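Local coordinates for putative phosphoglycolate phosphatase (Lactobacillus delbrueckii, PDB 2HI0), which probably hydrolyses phosphoglycolate to glycolate and phosphate, as a metal-dependent phosphatase of the haloacid dehalogenase (HAD) superfamily, at residues S19-S24 / Q106-P111; L26-E31 / L94-P99; F152-G157 / S172-V177; A59-A64 / Q80-V85; R163-P168 / I195-N200. All coordinates share one frame; numbering follows the deposited sequence.

How the contacts relate
Contacts 1, 2 and 4 belong to the helical part of the chain, contacts 3 and 5 to the part built round the parallel sheet. Contact 1 closes a long helical insertion, within which contacts 2 and 4 are nested. Helix 19-32 serves both contact 1 and contact 2, whose centres are 14 Å apart; Phe30 carries the packing onward to contact 4, its CZ lying 3.4 Å from Ala59 CB. Contacts 3 and 5 alternate along the sequence, their centres again 14 Å apart. Contact 5 lies near the sodium ion bound by Asp10, Asp12 and Asp190, about 5 Å from the side chain of Lys165; that of Thr109 in contact 1 is about 12 Å away.

Contact 1. Residues S19-S24 / Q106-P111; sequences SADLTS and QIKTGP. Unlike the reference sequence in segment 106-111: Gly110 (reference Cys).
Asp21 reaches from the first turn of helix 19-32 into the bend of residues 106-111, and its carboxylate is the tight part of the contact. OD1 receives the backbone N of Lys108 at 2.9 Å in a nearly straight bond (166°) on its syn side. OD2 is held more than once: Ile107 N comes to it at 3.0 Å, also syn, while the hydroxyl OG1 of Thr109 donates to it at 2.6 Å from above the carboxylate plane, the two arriving from opposite faces. A weak bond from Thr109 N to OD2 is added. Gripped at both oxygens, the group has little freedom to turn about its CB-CG bond. A water closes a second path, accepting from Asp21 N at 3.0 Å and donating to Thr109 OG1 at 2.9 Å.

The other side is looser and more open to solvent. Here Ala20 CB merely rests on Lys108 CB at 3.8 Å, and the lysine chain, bent at chi2 (-53°), carries its ammonium away, leaving NZ 6.8 Å from Asp21 OD1. Next to this grip, Gly110 pairs through its backbone with Asp17, joining the short strands 16-17 and 110-111. The arrangement ties together the two ends of a largely helical insertion, as is typical of the base of a C1-type cap in HAD phosphatases.

Contact 2. Residues L26-E31 / L94-P99; sequences LNYAFE and LEVFKP. With EDO (1,2-ethanediol), chain H.
Phe97 turns the edge of its ring to the backbone of helix 19-32: its CE1 lies 3.5 Å from Leu26 N, which sits in the ring plane. CG is anti to the backbone N (chi1 178°), which sends the ring along the helix pair toward Leu26, whose CD1 meets Phe97 CD1 at 4.1 Å. Close to the root of the ring, Phe97 CB touches Ala29 CB at 3.7 Å, and this small residue lets the axes of the two short segments approach to 8.4 Å at 150°, nearly antiparallel. Farther along, Val96 CG1 rests on Ala29 CA at 3.7 Å and on the Tyr28 ring at CE2, 3.8 Å away. With an alanine in place of Phe97, the touch on Ala29 is likely to survive, but a gap would probably open beside Leu26. The pair forms part of a helical bundle: Leu26 continues onto helix 41-47, Leu94 onto helix 52-63, and Tyr28 stacks on Tyr100 farther along helix 87-103.

Contact 3. Residues F152-G157 / S172-V177; sequences FDFALG and SECVKV
Helix 169-178 packs on edge strand 154-158 of the Rossmann-like HAD core, through the Phe154 ring. The backbone of Cys174 stands over one face of that ring, its CA 3.7 Å from the centroid and only 15° off the normal, a CH-pi contact. Cys174 CB follows closely, 3.4 Å from Phe154 CE2. The sulfur is placed obliquely, with SG 4.5 Å from the ring centroid, a sulfur-aromatic contact. Phe154 has CG anti to its own N (chi1 -180°), which extends the ring from the strand to the helix. The segment axes run at 165°, 9.0 Å apart, as expected in a beta-alpha-beta crossover; this one leads from strand 154-158 to strand 185-189, beyond strands 128-133 and 6-9. Toward the end of the helix, Val177 CG2 meets Phe154 CD1 at 3.8 Å, the two side chains crossing at about a right angle. Replacing Phe154 by a serine is likely to strip Cys174 and Val177 of their apolar partner and leave a gap between strand and helix. Farther up the strand, Leu156 touches Met170 of the same helix, while Cys174 also reaches Ala130 on the neighbouring strand.

Contact 4. Residues A59-A64 / Q80-V85; sequences ALAYEA and QIPEAV. Unlike the reference sequence in segment 80-85: Gln80 (reference Arg).
Val85 is the chief bump of this contact, its forked end set against the ridge that Leu60 and Ala61 make on helix 52-63. The CG2 branch goes deepest, settling into the shallow hollow over the helix backbone beside the Ala61 methyl, with Ala61 N 3.5 Å away. The CG1 branch is anti to the valine's own N (chi1 178°) and lies 3.9 Å from Leu60 CB, so that the fork spreads over the root of the leucine. The second bump is the Pro82 ring, whose CG presses on Ala61 CB at 3.8 Å. Ala61 thus meets two bumps, the proline at its methyl and the valine at its backbone. Both residues belong to one type I turn, closed by Val85 N bonding to Pro82 O at 3.0 Å, which brings them to the same side. At the exposed margin, the methyls of Ala64 and Ala84 just meet, CB to CB at 4.1 Å. No hydrogen bond crosses the contact, which is apolar packing throughout. Phe74 touches both Ala61 and Pro82 from a neighbouring loop. Helix 52-63 is also packed by helix 19-32, where Phe30 touches Leu60, and by helix 87-103, where Glu89 and Val90 touch Leu60.

Contact 5. Residues R163-P168 / I195-N200; sequences RRKPAP and IQTARN
Pro166, preceded by a cis peptide bond, lies alongside Gln196, the two side chains pointing the same way: Pro166 CB is 3.7 Å from Gln196 CB, and Pro166 CG is 3.5 Å from Gln196 OE1. One turn on, Asn200 reaches back to the proline's carbonyl. Its ND2 donates to Pro166 O at 2.9 Å in a straight bond (171°), with the oxygen in the plane of the amide but the donor well above the carbonyl plane (50° out). Between them Thr197 OG1 packs on Pro166 CA at 3.3 Å and on Lys165 CB at 3.4 Å, its hydroxyl being bonded to Ile193 O within its own helix. Crossing Thr197 obliquely, Lys165 carries its NZ to Asp10, Asp194 and Tyr187, which is consistent with the active-site lysine of HAD phosphatases. Thus the loop between strand 154-158 and helix 169-178 is fastened to helix 192-200, which itself joins strand 185-189 to strand 204-208.

Contact 1. Residues S19-S24 / Q106-P111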
# COMPACT_ATOMS: atom_id res chain seq x y z
N SER A 19 -1.13 9.99 -2.34
CA SER A 19 -2.37 10.40 -1.68
C SER A 19 -3.13 11.49 -2.41
O SER A 19 -4.33 11.47 -2.45
CB SER A 19 -2.08 10.82 -0.25
OG SER A 19 -1.05 11.78 -0.17
N ALA A 20 -2.42 12.41 -3.06
CA ALA A 20 -3.14 13.46 -3.81
C ALA A 20 -3.97 12.90 -4.95
O ALA A 20 -5.14 13.26 -5.10
CB ALA A 20 -2.19 14.54 -4.34
N ASP A 21 -3.38 12.03 -5.78
CA ASP A 21 -4.08 11.48 -6.95
C ASP A 21 -5.20 10.56 -6.49
O ASP A 21 -6.28 10.49 -7.09
CB ASP A 21 -3.10 10.73 -7.88
CG ASP A 21 -2.23 11.67 -8.74
OD1 ASP A 21 -2.53 12.88 -8.88
OD2 ASP A 21 -1.22 11.20 -9.31
N LEU A 22 -4.97 9.84 -5.38
CA LEU A 22 -6.05 8.99 -4.84
C LEU A 22 -7.29 9.82 -4.39
O LEU A 22 -8.45 9.45 -4.61
CB LEU A 22 -5.54 8.14 -3.65
CG LEU A 22 -4.66 6.94 -3.98
CD1 LEU A 22 -4.04 6.45 -2.67
CD2 LEU A 22 -5.36 5.80 -4.69
N THR A 23 -6.98 10.96 -3.77
CA THR A 23 -7.97 11.90 -3.26
C THR A 23 -8.79 12.47 -4.41
O THR A 23 -10.00 12.46 -4.38
CB THR A 23 -7.26 13.01 -2.43
OG1 THR A 23 -6.63 12.41 -1.29
CG2 THR A 23 -8.25 14.05 -1.92
N SER A 24 -8.10 12.96 -5.43
CA SER A 24 -8.77 13.50 -6.60
C SER A 24 -9.68 12.46 -7.27
O SER A 24 -10.82 12.76 -7.65
CB SER A 24 -7.72 14.01 -7.60
OG SER A 24 -8.35 14.61 -8.70
N GLN A 106 -0.88 9.36 -12.35
CA GLN A 106 0.47 9.89 -12.49
C GLN A 106 0.45 11.39 -12.77
O GLN A 106 1.16 11.88 -13.64
CB GLN A 106 1.20 9.12 -13.58
CG GLN A 106 2.69 9.10 -13.38
CD GLN A 106 3.40 8.69 -14.67
OE1 GLN A 106 2.93 7.80 -15.40
NE2 GLN A 106 4.53 9.34 -14.95
N ILE A 107 -0.37 12.11 -12.05
CA ILE A 107 -0.49 13.56 -12.22
C ILE A 107 0.37 14.19 -11.11
O ILE A 107 1.45 14.72 -11.39
CB ILE A 107 -1.98 14.02 -12.17
CG1 ILE A 107 -2.82 13.34 -13.27
CG2 ILE A 107 -2.12 15.57 -12.27
CD1 ILE A 107 -4.29 13.67 -13.20
N LYS A 108 -0.05 14.09 -9.85
CA LYS A 108 0.76 14.55 -8.72
C LYS A 108 1.72 13.45 -8.18
O LYS A 108 2.63 13.73 -7.38
CB LYS A 108 -0.16 14.99 -7.58
CG LYS A 108 -1.10 16.13 -7.94
CD LYS A 108 -0.37 17.32 -8.51
CE LYS A 108 -1.24 18.59 -8.47
NZ LYS A 108 -1.07 19.32 -7.16
N THR A 109 1.53 12.21 -8.62
CA THR A 109 2.27 11.08 -8.04
C THR A 109 3.71 11.01 -8.55
O THR A 109 3.96 11.01 -9.72
CB THR A 109 1.54 9.73 -8.25
OG1 THR A 109 0.24 9.77 -7.67
CG2 THR A 109 2.37 8.59 -7.63
N GLY A 110 4.64 10.91 -7.60
CA GLY A 110 6.05 10.64 -7.86
C GLY A 110 6.67 9.86 -6.71
O GLY A 110 6.04 9.63 -5.69
N PRO A 111 7.95 9.51 -6.85
CA PRO A 111 8.66 8.82 -5.78
C PRO A 111 8.85 9.78 -4.62
O PRO A 111 8.96 10.98 -4.82
CB PRO A 111 10.01 8.46 -6.43
CG PRO A 111 10.18 9.49 -7.51
CD PRO A 111 8.81 9.80 -8.02
O HOH W 1 -0.43 11.82 -5.78

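Contact 2. Residues L26-E31 / L94-P99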
# COMPACT_ATOMS: atom_id res chain seq x y z
N LEU A 26 -10.94 9.63 -5.91
CA LEU A 26 -12.04 9.26 -5.00
C LEU A 26 -13.13 10.32 -5.05
O LEU A 26 -14.31 10.00 -5.13
CB LEU A 26 -11.62 9.00 -3.52
CG LEU A 26 -12.62 8.20 -2.63
CD1 LEU A 26 -12.86 6.81 -3.19
CD2 LEU A 26 -12.02 8.15 -1.21
N ASN A 27 -12.76 11.58 -4.95
CA ASN A 27 -13.73 12.65 -5.00
C ASN A 27 -14.47 12.71 -6.33
O ASN A 27 -15.69 12.89 -6.36
CB ASN A 27 -13.10 14.01 -4.69
CG ASN A 27 -12.82 14.21 -3.20
OD1 ASN A 27 -13.54 13.70 -2.34
ND2 ASN A 27 -11.76 14.96 -2.90
N TYR A 28 -13.74 12.49 -7.44
CA TYR A 28 -14.38 12.36 -8.76
C TYR A 28 -15.47 11.28 -8.81
O TYR A 28 -16.59 11.52 -9.25
CB TYR A 28 -13.33 12.11 -9.85
CG TYR A 28 -13.95 11.97 -11.25
CD1 TYR A 28 -14.16 13.09 -12.05
CD2 TYR A 28 -14.25 10.74 -11.75
CE1 TYR A 28 -14.71 12.96 -13.30
CE2 TYR A 28 -14.82 10.60 -12.99
CZ TYR A 28 -15.04 11.72 -13.77
OH TYR A 28 -15.57 11.60 -15.03
N ALA A 29 -15.11 10.07 -8.35
CA ALA A 29 -15.99 8.90 -8.35
C ALA A 29 -17.24 9.13 -7.49
O ALA A 29 -18.37 8.78 -7.84
CB ALA A 29 -15.21 7.67 -7.82
N PHE A 30 -17.02 9.68 -6.30
CA PHE A 30 -18.08 10.04 -5.37
C PHE A 30 -19.02 11.06 -6.00
O PHE A 30 -20.23 10.91 -5.99
CB PHE A 30 -17.53 10.54 -4.02
CG PHE A 30 -17.42 9.43 -2.96
CD1 PHE A 30 -16.68 8.31 -3.25
CD2 PHE A 30 -18.10 9.47 -1.75
CE1 PHE A 30 -16.55 7.26 -2.38
CE2 PHE A 30 -18.00 8.40 -0.86
CZ PHE A 30 -17.21 7.30 -1.19
N GLU A 31 -18.45 12.10 -6.56
CA GLU A 31 -19.29 13.13 -7.19
C GLU A 31 -20.13 12.53 -8.34
O GLU A 31 -21.34 12.83 -8.46
CB GLU A 31 -18.39 14.25 -7.74
CG GLU A 31 -19.16 15.36 -8.43
CD GLU A 31 -18.31 16.55 -8.85
OE1 GLU A 31 -17.27 16.36 -9.54
OE2 GLU A 31 -18.75 17.67 -8.51
N LEU A 94 -16.97 1.97 -7.33
CA LEU A 94 -15.72 1.40 -7.89
C LEU A 94 -15.75 1.35 -9.41
O LEU A 94 -14.70 1.43 -10.09
CB LEU A 94 -15.46 0.02 -7.32
CG LEU A 94 -14.92 -0.01 -5.88
CD1 LEU A 94 -14.82 -1.45 -5.39
CD2 LEU A 94 -13.55 0.62 -5.85
N GLU A 95 -16.95 1.20 -9.98
CA GLU A 95 -17.09 1.15 -11.43
C GLU A 95 -16.53 2.43 -12.10
O GLU A 95 -15.99 2.39 -13.21
CB GLU A 95 -18.57 0.99 -11.77
CG GLU A 95 -18.84 0.87 -13.26
CD GLU A 95 -20.31 0.65 -13.60
OE1 GLU A 95 -21.19 0.94 -12.76
OE2 GLU A 95 -20.58 0.20 -14.73
N VAL A 96 -16.68 3.56 -11.41
CA VAL A 96 -16.11 4.83 -11.83
C VAL A 96 -14.68 4.99 -11.35
O VAL A 96 -13.80 5.34 -12.11
CB VAL A 96 -16.97 6.03 -11.32
CG1 VAL A 96 -16.37 7.39 -11.76
CG2 VAL A 96 -18.46 5.82 -11.76
N PHE A 97 -14.46 4.72 -10.06
CA PHE A 97 -13.13 4.96 -9.47
C PHE A 97 -11.96 4.17 -10.12
O PHE A 97 -10.86 4.74 -10.36
CB PHE A 97 -13.15 4.61 -8.00
CG PHE A 97 -11.82 4.79 -7.32
CD1 PHE A 97 -11.37 6.06 -6.92
CD2 PHE A 97 -11.02 3.71 -7.08
CE1 PHE A 97 -10.13 6.20 -6.33
CE2 PHE A 97 -9.77 3.87 -6.51
CZ PHE A 97 -9.33 5.11 -6.12
N LYS A 98 -12.16 2.87 -10.34
CA LYS A 98 -11.03 2.05 -10.80
C LYS A 98 -10.45 2.53 -12.14
O LYS A 98 -9.26 2.82 -12.25
CB LYS A 98 -11.42 0.57 -10.82
CG LYS A 98 -11.60 0.03 -9.41
CD LYS A 98 -11.69 -1.50 -9.34
CE LYS A 98 -10.57 -2.20 -10.13
NZ LYS A 98 -10.40 -3.63 -9.72
N PRO A 99 -11.27 2.67 -13.15
CA PRO A 99 -10.73 3.16 -14.43
C PRO A 99 -10.27 4.62 -14.37
O PRO A 99 -9.21 4.97 -14.95
CB PRO A 99 -11.90 3.01 -15.40
CG PRO A 99 -13.10 2.90 -14.55
CD PRO A 99 -12.71 2.31 -13.25
C1 EDO H . -14.93 16.21 -7.38
O1 EDO H . -14.80 16.76 -8.68
C2 EDO H . -14.26 17.18 -6.42
O2 EDO H . -14.94 18.44 -6.31

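Contact 3. Residues F152-G157 / S172-V177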
# COMPACT_ATOMS: atom_id res chain seq x y z
N PHE A 152 12.78 -3.30 -10.64
CA PHE A 152 12.18 -4.38 -9.88
C PHE A 152 12.22 -5.71 -10.59
O PHE A 152 12.00 -5.81 -11.80
CB PHE A 152 10.72 -4.01 -9.50
CG PHE A 152 10.62 -2.86 -8.56
CD1 PHE A 152 11.04 -3.00 -7.24
CD2 PHE A 152 10.14 -1.63 -8.98
CE1 PHE A 152 10.98 -1.91 -6.33
CE2 PHE A 152 10.10 -0.54 -8.08
CZ PHE A 152 10.50 -0.68 -6.77
N ASP A 153 12.52 -6.74 -9.82
CA ASP A 153 12.52 -8.08 -10.34
C ASP A 153 11.11 -8.65 -10.42
O ASP A 153 10.90 -9.65 -11.09
CB ASP A 153 13.39 -8.95 -9.44
CG ASP A 153 14.83 -8.45 -9.40
OD1 ASP A 153 15.39 -8.22 -10.47
OD2 ASP A 153 15.39 -8.22 -8.30
N PHE A 154 10.17 -8.02 -9.70
CA PHE A 154 8.81 -8.49 -9.58
C PHE A 154 7.94 -7.34 -9.11
O PHE A 154 8.32 -6.60 -8.23
CB PHE A 154 8.75 -9.64 -8.56
CG PHE A 154 7.35 -10.22 -8.36
CD1 PHE A 154 6.89 -11.24 -9.19
CD2 PHE A 154 6.52 -9.76 -7.36
CE1 PHE A 154 5.62 -11.76 -9.00
CE2 PHE A 154 5.27 -10.29 -7.18
CZ PHE A 154 4.83 -11.28 -8.01
N ALA A 155 6.75 -7.23 -9.69
CA ALA A 155 5.80 -6.21 -9.27
C ALA A 155 4.41 -6.78 -9.44
O ALA A 155 4.10 -7.38 -10.49
CB ALA A 155 5.95 -4.89 -10.05
N LEU A 156 3.60 -6.69 -8.39
CA LEU A 156 2.23 -7.20 -8.43
C LEU A 156 1.31 -6.33 -7.57
O LEU A 156 1.63 -6.02 -6.42
CB LEU A 156 2.20 -8.62 -7.87
CG LEU A 156 0.83 -9.31 -7.87
CD1 LEU A 156 0.29 -9.49 -9.30
CD2 LEU A 156 0.98 -10.67 -7.11
N GLY A 157 0.15 -5.96 -8.13
CA GLY A 157 -0.94 -5.40 -7.39
C GLY A 157 -2.14 -6.33 -7.27
O GLY A 157 -2.11 -7.44 -7.75
N SER A 172 3.73 -14.66 -1.58
CA SER A 172 4.21 -16.00 -1.91
C SER A 172 4.52 -16.09 -3.43
O SER A 172 5.49 -16.75 -3.82
CB SER A 172 3.23 -17.08 -1.52
OG SER A 172 3.14 -17.21 -0.10
N GLU A 173 3.70 -15.43 -4.26
CA GLU A 173 3.96 -15.26 -5.72
C GLU A 173 5.32 -14.57 -6.00
O GLU A 173 6.03 -14.92 -6.95
CB GLU A 173 2.88 -14.43 -6.44
CG GLU A 173 1.52 -15.12 -6.73
CD GLU A 173 1.67 -16.40 -7.51
OE1 GLU A 173 2.27 -16.37 -8.61
OE2 GLU A 173 1.19 -17.44 -7.01
N CYS A 174 5.61 -13.55 -5.20
CA CYS A 174 6.88 -12.85 -5.24
C CYS A 174 8.09 -13.74 -4.81
O CYS A 174 9.10 -13.83 -5.50
CB CYS A 174 6.77 -11.61 -4.39
SG CYS A 174 8.28 -10.68 -4.31
N VAL A 175 7.95 -14.36 -3.65
CA VAL A 175 8.94 -15.28 -3.09
C VAL A 175 9.31 -16.38 -4.08
O VAL A 175 10.50 -16.67 -4.26
CB VAL A 175 8.44 -15.82 -1.70
CG1 VAL A 175 9.12 -17.13 -1.31
CG2 VAL A 175 8.63 -14.71 -0.65
N LYS A 176 8.30 -16.97 -4.72
CA LYS A 176 8.46 -17.98 -5.75
C LYS A 176 9.32 -17.45 -6.89
O LYS A 176 10.32 -18.08 -7.26
CB LYS A 176 7.08 -18.46 -6.16
CG LYS A 176 6.90 -19.38 -7.27
CD LYS A 176 5.39 -19.84 -7.19
CE LYS A 176 4.60 -19.62 -8.47
NZ LYS A 176 3.11 -19.65 -8.27
N VAL A 177 9.01 -16.25 -7.39
CA VAL A 177 9.75 -15.73 -8.52
C VAL A 177 11.21 -15.36 -8.13
O VAL A 177 12.16 -15.62 -8.87
CB VAL A 177 9.03 -14.50 -9.12
CG1 VAL A 177 9.92 -13.74 -10.19
CG2 VAL A 177 7.71 -14.96 -9.72

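Contact 4. Residues A59-A64 / Q80-V85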
# COMPACT_ATOMS: atom_id res chain seq x y z
N ALA A 59 -14.88 5.00 3.05
CA ALA A 59 -15.25 6.37 2.61
C ALA A 59 -16.75 6.61 2.69
O ALA A 59 -17.18 7.66 3.15
CB ALA A 59 -14.76 6.67 1.15
N LEU A 60 -17.53 5.61 2.31
CA LEU A 60 -18.99 5.69 2.42
C LEU A 60 -19.42 5.77 3.89
O LEU A 60 -20.33 6.51 4.22
CB LEU A 60 -19.68 4.53 1.70
CG LEU A 60 -19.64 4.52 0.18
CD1 LEU A 60 -20.14 3.17 -0.41
CD2 LEU A 60 -20.51 5.71 -0.38
N ALA A 61 -18.76 5.01 4.76
CA ALA A 61 -19.10 5.04 6.20
C ALA A 61 -18.76 6.40 6.78
O ALA A 61 -19.51 6.96 7.59
CB ALA A 61 -18.32 3.94 6.94
N TYR A 62 -17.61 6.94 6.37
CA TYR A 62 -17.20 8.25 6.83
C TYR A 62 -18.19 9.31 6.36
O TYR A 62 -18.61 10.19 7.17
CB TYR A 62 -15.78 8.55 6.35
CG TYR A 62 -15.17 9.68 7.09
CD1 TYR A 62 -14.81 9.52 8.41
CD2 TYR A 62 -14.93 10.90 6.46
CE1 TYR A 62 -14.21 10.56 9.13
CE2 TYR A 62 -14.34 11.96 7.17
CZ TYR A 62 -14.00 11.78 8.52
OH TYR A 62 -13.43 12.79 9.26
N GLU A 63 -18.63 9.25 5.10
CA GLU A 63 -19.67 10.17 4.62
C GLU A 63 -20.93 10.06 5.52
O GLU A 63 -21.59 11.07 5.82
CB GLU A 63 -20.07 9.88 3.18
CG GLU A 63 -21.19 10.76 2.65
CD GLU A 63 -21.71 10.34 1.27
OE1 GLU A 63 -21.73 9.12 0.95
OE2 GLU A 63 -22.15 11.25 0.53
N ALA A 64 -21.25 8.85 5.95
CA ALA A 64 -22.45 8.57 6.76
C ALA A 64 -22.31 8.94 8.25
O ALA A 64 -23.27 8.86 9.01
CB ALA A 64 -22.83 7.10 6.63
N GLN A 80 -17.25 -3.19 12.01
CA GLN A 80 -18.59 -2.71 12.35
C GLN A 80 -19.06 -1.79 11.25
O GLN A 80 -18.92 -0.57 11.38
CB GLN A 80 -18.53 -1.90 13.64
CG GLN A 80 -17.95 -2.66 14.83
CD GLN A 80 -19.02 -3.29 15.61
OE1 GLN A 80 -19.37 -4.44 15.38
NE2 GLN A 80 -19.61 -2.52 16.51
N ILE A 81 -19.54 -2.36 10.15
CA ILE A 81 -19.93 -1.55 8.99
C ILE A 81 -21.36 -1.00 9.22
O ILE A 81 -22.29 -1.77 9.48
CB ILE A 81 -19.77 -2.32 7.66
CG1 ILE A 81 -18.26 -2.60 7.42
CG2 ILE A 81 -20.36 -1.50 6.50
CD1 ILE A 81 -18.05 -3.63 6.46
N PRO A 82 -21.54 0.34 9.14
CA PRO A 82 -22.87 0.91 9.33
C PRO A 82 -23.89 0.37 8.34
O PRO A 82 -23.55 0.11 7.18
CB PRO A 82 -22.67 2.41 9.08
CG PRO A 82 -21.23 2.64 9.05
CD PRO A 82 -20.52 1.36 8.85
N GLU A 83 -25.13 0.27 8.80
CA GLU A 83 -26.22 -0.19 7.97
C GLU A 83 -26.47 0.69 6.76
O GLU A 83 -27.10 0.24 5.81
CB GLU A 83 -27.51 -0.33 8.79
CG GLU A 83 -27.47 -1.54 9.62
CD GLU A 83 -28.75 -1.77 10.41
OE1 GLU A 83 -29.71 -0.93 10.34
OE2 GLU A 83 -28.81 -2.83 11.08
N ALA A 84 -25.97 1.92 6.76
CA ALA A 84 -26.07 2.80 5.60
C ALA A 84 -25.22 2.38 4.40
O ALA A 84 -25.43 2.83 3.26
CB ALA A 84 -25.68 4.20 6.00
N VAL A 85 -24.20 1.55 4.66
CA VAL A 85 -23.21 1.22 3.64
C VAL A 85 -23.47 -0.19 3.09
O VAL A 85 -23.45 -1.17 3.83
CB VAL A 85 -21.71 1.39 4.17
CG1 VAL A 85 -20.71 0.99 3.09
CG2 VAL A 85 -21.49 2.82 4.66

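Contact 5. Residues R163-P168 / I195-N200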
# COMPACT_ATOMS: atom_id res chain seq x y z
N ARG A 163 -6.36 -13.38 -3.27
CA ARG A 163 -6.50 -12.64 -2.00
C ARG A 163 -5.54 -11.45 -1.86
O ARG A 163 -4.34 -11.54 -2.18
CB ARG A 163 -6.39 -13.55 -0.77
CG ARG A 163 -7.43 -14.62 -0.72
CD ARG A 163 -7.39 -15.39 0.54
NE ARG A 163 -6.13 -16.15 0.74
CZ ARG A 163 -5.90 -16.95 1.78
NH1 ARG A 163 -6.80 -17.06 2.74
NH2 ARG A 163 -4.75 -17.58 1.90
N ARG A 164 -6.09 -10.34 -1.33
CA ARG A 164 -5.32 -9.17 -1.04
C ARG A 164 -4.46 -9.38 0.19
O ARG A 164 -4.67 -10.31 0.96
CB ARG A 164 -6.27 -7.99 -0.86
CG ARG A 164 -7.18 -8.16 0.37
CD ARG A 164 -7.87 -6.83 0.68
NE ARG A 164 -8.86 -6.95 1.77
CZ ARG A 164 -8.61 -6.83 3.06
NH1 ARG A 164 -7.38 -6.63 3.53
NH2 ARG A 164 -9.61 -6.92 3.92
N LYS A 165 -3.51 -8.48 0.37
CA LYS A 165 -2.73 -8.41 1.61
C LYS A 165 -3.79 -8.09 2.70
O LYS A 165 -4.72 -7.28 2.46
CB LYS A 165 -1.68 -7.29 1.56
CG LYS A 165 -0.52 -7.42 0.56
CD LYS A 165 0.03 -6.03 0.16
CE LYS A 165 0.59 -5.31 1.37
NZ LYS A 165 0.98 -3.90 1.06
N PRO A 166 -3.62 -8.62 3.91
CA PRO A 166 -2.47 -9.36 4.44
C PRO A 166 -2.47 -10.87 4.29
O PRO A 166 -1.60 -11.49 4.91
CB PRO A 166 -2.48 -8.95 5.91
CG PRO A 166 -3.93 -8.85 6.26
CD PRO A 166 -4.61 -8.35 4.99
N ALA A 167 -3.33 -11.45 3.41
CA ALA A 167 -3.17 -12.87 3.07
C ALA A 167 -1.78 -13.03 2.47
O ALA A 167 -1.27 -12.08 1.85
CB ALA A 167 -4.23 -13.35 2.07
N PRO A 168 -1.17 -14.22 2.65
CA PRO A 168 0.19 -14.37 2.12
C PRO A 168 0.30 -14.57 0.60
O PRO A 168 1.43 -14.59 0.09
CB PRO A 168 0.70 -15.63 2.82
CG PRO A 168 -0.51 -16.37 3.17
CD PRO A 168 -1.59 -15.37 3.44
N ILE A 195 2.70 -4.69 8.32
CA ILE A 195 3.09 -5.44 9.52
C ILE A 195 2.52 -6.87 9.48
O ILE A 195 3.23 -7.86 9.68
CB ILE A 195 2.68 -4.69 10.81
CG1 ILE A 195 3.41 -3.34 10.91
CG2 ILE A 195 3.01 -5.53 12.06
CD1 ILE A 195 2.92 -2.39 11.93
N GLN A 196 1.21 -6.97 9.22
CA GLN A 196 0.55 -8.27 9.18
C GLN A 196 0.99 -9.17 8.00
O GLN A 196 1.17 -10.39 8.14
CB GLN A 196 -0.94 -8.05 9.13
CG GLN A 196 -1.49 -7.39 10.38
CD GLN A 196 -2.94 -6.99 10.20
OE1 GLN A 196 -3.71 -7.69 9.51
NE2 GLN A 196 -3.34 -5.86 10.81
N THR A 197 1.14 -8.55 6.85
CA THR A 197 1.55 -9.26 5.66
C THR A 197 2.91 -9.97 5.91
O THR A 197 3.09 -11.16 5.58
CB THR A 197 1.68 -8.29 4.50
OG1 THR A 197 0.38 -7.78 4.16
CG2 THR A 197 2.28 -9.00 3.27
N ALA A 198 3.85 -9.22 6.49
CA ALA A 198 5.20 -9.77 6.84
C ALA A 198 5.10 -10.98 7.76
O ALA A 198 5.66 -12.03 7.48
CB ALA A 198 6.09 -8.69 7.44
N ARG A 199 4.35 -10.82 8.85
CA ARG A 199 4.21 -11.93 9.81
C ARG A 199 3.56 -13.15 9.18
O ARG A 199 3.98 -14.28 9.41
CB ARG A 199 3.40 -11.50 11.03
CG ARG A 199 3.35 -12.62 12.12
CD ARG A 199 3.71 -12.06 13.44
NE ARG A 199 3.87 -13.09 14.47
CZ ARG A 199 4.46 -12.84 15.64
NH1 ARG A 199 4.97 -11.63 15.87
NH2 ARG A 199 4.57 -13.78 16.58
N ASN A 200 2.52 -12.90 8.36
CA ASN A 200 1.80 -13.96 7.65
C ASN A 200 2.65 -14.65 6.57
O ASN A 200 2.40 -15.81 6.21
CB ASN A 200 0.43 -13.46 7.07
CG ASN A 200 -0.52 -12.94 8.14
OD1 ASN A 200 -0.33 -13.22 9.33
ND2 ASN A 200 -1.53 -12.14 7.74